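RNA-binding protein Unr (Drosophila melanogaster, PDB 4QQB) binds RNA and regulates dosage compensation in both sexes, its first cold-shock domain associating with the 3'-UTR of msl-2 transcripts. Local coordinates at residues F20-C23 with A28-F31. Sequence-based numbering, arbitrary orientation.
With nucleotides of chain A.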
loop_
_atom_site.group_PDB
_atom_site.type_symbol
_atom_site.label_atom_id
_atom_site.label_comp_id
_atom_site.label_asym_id
_atom_site.label_seq_id
_atom_site.Cartn_x
_atom_site.Cartn_y
_atom_site.Cartn_z
ATOM N N PHE E 20 0.326 -19.371 -14.858
ATOM C CA PHE E 20 -0.457 -19.486 -16.070
ATOM C C PHE E 20 -0.741 -20.942 -16.386
ATOM O O PHE E 20 0.083 -21.818 -16.131
ATOM C CB PHE E 20 0.254 -18.795 -17.220
ATOM C CG PHE E 20 0.402 -17.317 -17.022
ATOM C CD1 PHE E 20 1.475 -16.804 -16.307
ATOM C CD2 PHE E 20 -0.541 -16.442 -17.531
ATOM C CE1 PHE E 20 1.616 -15.444 -16.115
ATOM C CE2 PHE E 20 -0.409 -15.080 -17.346
ATOM C CZ PHE E 20 0.671 -14.580 -16.636
ATOM N N ILE E 21 -1.925 -21.176 -16.944
ATOM C CA ILE E 21 -2.464 -22.510 -17.127
ATOM C C ILE E 21 -2.882 -22.723 -18.575
ATOM O O ILE E 21 -3.650 -21.925 -19.113
ATOM C CB ILE E 21 -3.698 -22.699 -16.226
ATOM C CG1 ILE E 21 -3.257 -22.924 -14.780
ATOM C CG2 ILE E 21 -4.555 -23.860 -16.711
ATOM C CD1 ILE E 21 -4.396 -22.887 -13.781
ATOM N N GLN E 22 -2.391 -23.793 -19.201
ATOM C CA GLN E 22 -2.920 -24.199 -20.502
ATOM C C GLN E 22 -4.174 -25.009 -20.254
ATOM O O GLN E 22 -4.135 -26.019 -19.551
ATOM C CB GLN E 22 -1.913 -25.005 -21.334
ATOM C CG GLN E 22 -1.291 -24.233 -22.500
ATOM C CD GLN E 22 -2.305 -23.692 -23.501
ATOM O OE1 GLN E 22 -2.036 -22.710 -24.204
ATOM N NE2 GLN E 22 -3.479 -24.321 -23.567
ATOM N N CYS E 23 -5.288 -24.544 -20.817
ATOM C CA CYS E 23 -6.576 -25.207 -20.649
ATOM C C CYS E 23 -6.684 -26.392 -21.595
ATOM O O CYS E 23 -6.285 -26.310 -22.758
ATOM C CB CYS E 23 -7.722 -24.231 -20.918
ATOM S SG CYS E 23 -7.832 -22.852 -19.756
ATOM N N ALA E 28 -7.162 -21.735 -24.589
ATOM C CA ALA E 28 -6.878 -20.527 -23.819
ATOM C C ALA E 28 -5.790 -20.779 -22.795
ATOM O O ALA E 28 -5.681 -21.881 -22.248
ATOM C CB ALA E 28 -8.132 -20.043 -23.113
ATOM N N ARG E 29 -5.001 -19.740 -22.535
ATOM C CA ARG E 29 -3.947 -19.769 -21.525
ATOM C C ARG E 29 -4.272 -18.753 -20.419
ATOM O O ARG E 29 -4.056 -17.554 -20.593
ATOM C CB ARG E 29 -2.611 -19.442 -22.188
ATOM C CG ARG E 29 -1.417 -19.407 -21.254
ATOM C CD ARG E 29 -0.151 -19.184 -22.063
ATOM N NE ARG E 29 1.051 -19.138 -21.235
ATOM C CZ ARG E 29 1.422 -18.092 -20.503
ATOM N NH1 ARG E 29 0.688 -16.986 -20.479
ATOM N NH2 ARG E 29 2.537 -18.156 -19.785
ATOM N N LEU E 30 -4.788 -19.233 -19.288
ATOM C CA LEU E 30 -5.329 -18.349 -18.247
ATOM C C LEU E 30 -4.331 -17.978 -17.162
ATOM O O LEU E 30 -3.456 -18.756 -16.798
ATOM C CB LEU E 30 -6.560 -18.977 -17.576
ATOM C CG LEU E 30 -7.780 -19.243 -18.465
ATOM C CD1 LEU E 30 -8.915 -19.837 -17.646
ATOM C CD2 LEU E 30 -8.239 -17.980 -19.180
ATOM N N PHE E 31 -4.503 -16.763 -16.658
ATOM C CA PHE E 31 -3.813 -16.272 -15.473
ATOM C C PHE E 31 -4.515 -16.833 -14.237
ATOM O O PHE E 31 -5.714 -17.096 -14.265
ATOM C CB PHE E 31 -3.873 -14.733 -15.469
ATOM C CG PHE E 31 -3.370 -14.094 -14.202
ATOM C CD1 PHE E 31 -4.213 -13.920 -13.112
ATOM C CD2 PHE E 31 -2.058 -13.650 -14.105
ATOM C CE1 PHE E 31 -3.751 -13.334 -11.945
ATOM C CE2 PHE E 31 -1.593 -13.063 -12.942
ATOM C CZ PHE E 31 -2.440 -12.905 -11.861
ATOM P P C A 13 4.107 -8.653 -16.776
ATOM O OP1 C A 13 4.370 -7.983 -15.475
ATOM O OP2 C A 13 4.341 -7.906 -18.032
ATOM O "O5'" C A 13 4.945 -10.007 -16.860
ATOM C "C5'" C A 13 5.444 -10.660 -15.677
ATOM C "C4'" C A 13 5.731 -12.120 -15.957
ATOM O "O4'" C A 13 4.501 -12.804 -16.337
ATOM C "C3'" C A 13 6.718 -12.393 -17.086
ATOM O "O3'" C A 13 7.491 -13.553 -16.808
ATOM C "C2'" C A 13 5.804 -12.646 -18.275
ATOM O "O2'" C A 13 6.400 -13.388 -19.317
ATOM C "C1'" C A 13 4.667 -13.409 -17.605
ATOM N N1 C A 13 3.400 -13.310 -18.342
ATOM C C2 C A 13 2.948 -14.412 -19.075
ATOM O O2 C A 13 3.619 -15.455 -19.067
ATOM N N3 C A 13 1.787 -14.315 -19.764
ATOM C C4 C A 13 1.093 -13.175 -19.746
ATOM N N4 C A 13 -0.046 -13.123 -20.438
ATOM C C5 C A 13 1.535 -12.036 -19.014
ATOM C C6 C A 13 2.686 -12.145 -18.337
ATOM P P A A 12 -0.326 -7.357 -12.062
ATOM O OP1 A A 12 0.844 -6.942 -11.225
ATOM O OP2 A A 12 -1.176 -6.328 -12.702
ATOM O "O5'" A A 12 0.116 -8.343 -13.233
ATOM C "C5'" A A 12 1.431 -8.928 -13.267
ATOM C "C4'" A A 12 1.645 -9.629 -14.582
ATOM O "O4'" A A 12 0.559 -10.570 -14.785
ATOM C "C3'" A A 12 1.652 -8.722 -15.813
ATOM O "O3'" A A 12 2.586 -9.175 -16.791
ATOM C "C2'" A A 12 0.214 -8.816 -16.314
ATOM O "O2'" A A 12 0.044 -8.608 -17.699
ATOM C "C1'" A A 12 -0.118 -10.266 -15.990
ATOM N N9 A A 12 -1.543 -10.531 -15.795
ATOM C C8 A A 12 -2.319 -10.212 -14.710
ATOM N N7 A A 12 -3.560 -10.618 -14.811
ATOM C C5 A A 12 -3.605 -11.248 -16.046
ATOM C C6 A A 12 -4.644 -11.889 -16.744
ATOM N N6 A A 12 -5.890 -12.004 -16.277
ATOM N N1 A A 12 -4.355 -12.418 -17.953
ATOM C C2 A A 12 -3.106 -12.297 -18.424
ATOM N N3 A A 12 -2.047 -11.716 -17.862
ATOM C C4 A A 12 -2.368 -11.206 -16.661
#
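Leu30 O is approached by two groups of the partner strand: Ile21 N donates a hydrogen bond to it at 2.9 Å, and Phe20 CA adds a CA-H...O contact to Leu30 O at 3.2 Å. The return bond, Leu30 N to Ile21 O, is also 2.9 Å, which makes Ile21 and Leu30 an antiparallel hydrogen-bonded pair. Toward the turn, Cys23 N donates to Ala28 O at 3.0 Å.

The non-hydrogen-bonded pairs, Phe20 with Phe31 and Gln22 with Arg29, send their side chains to the RNA-facing side. Arg29 is extended from CG to NE, with CG anti to the backbone N (179°), and this straight arm lays its guanidinium over the CB-CG end of Phe20. Centres 4.3 Å apart and planes only 17° from parallel identify a stack, consistent with cation-pi attraction. With its edge the same guanidinium bonds the base of C13 of chain A, consistent with recognition of cytosine: NH1 to N3 of C13 and NH2 to O2 of C13, each at 3.0 Å. C13 itself covers the CZ end of the same Phe20 face, so arginine and cytosine lie side by side. Phe31 turns its edge toward the face of Phe20 in an offset T-shaped pair (centroids 5.7 Å, planes at 78°), while its own face carries the adenine of A12 of chain A, with N7 over the ring centre. In this first cold-shock domain of Unr, the aromatics on the RNP1 and RNP2 strands form the nucleic-acid platform usual in the family.

On the reverse face, Cys23 SG packs against Leu30 CG; Ile21, Cys23 and Leu30 all meet Phe52 of strand 49-56. This hairpin of the OB-type barrel continues through strand 18-23 to strand 7-14, and Phe31 makes a backbone hydrogen bond with Ala65 of strand 63-70.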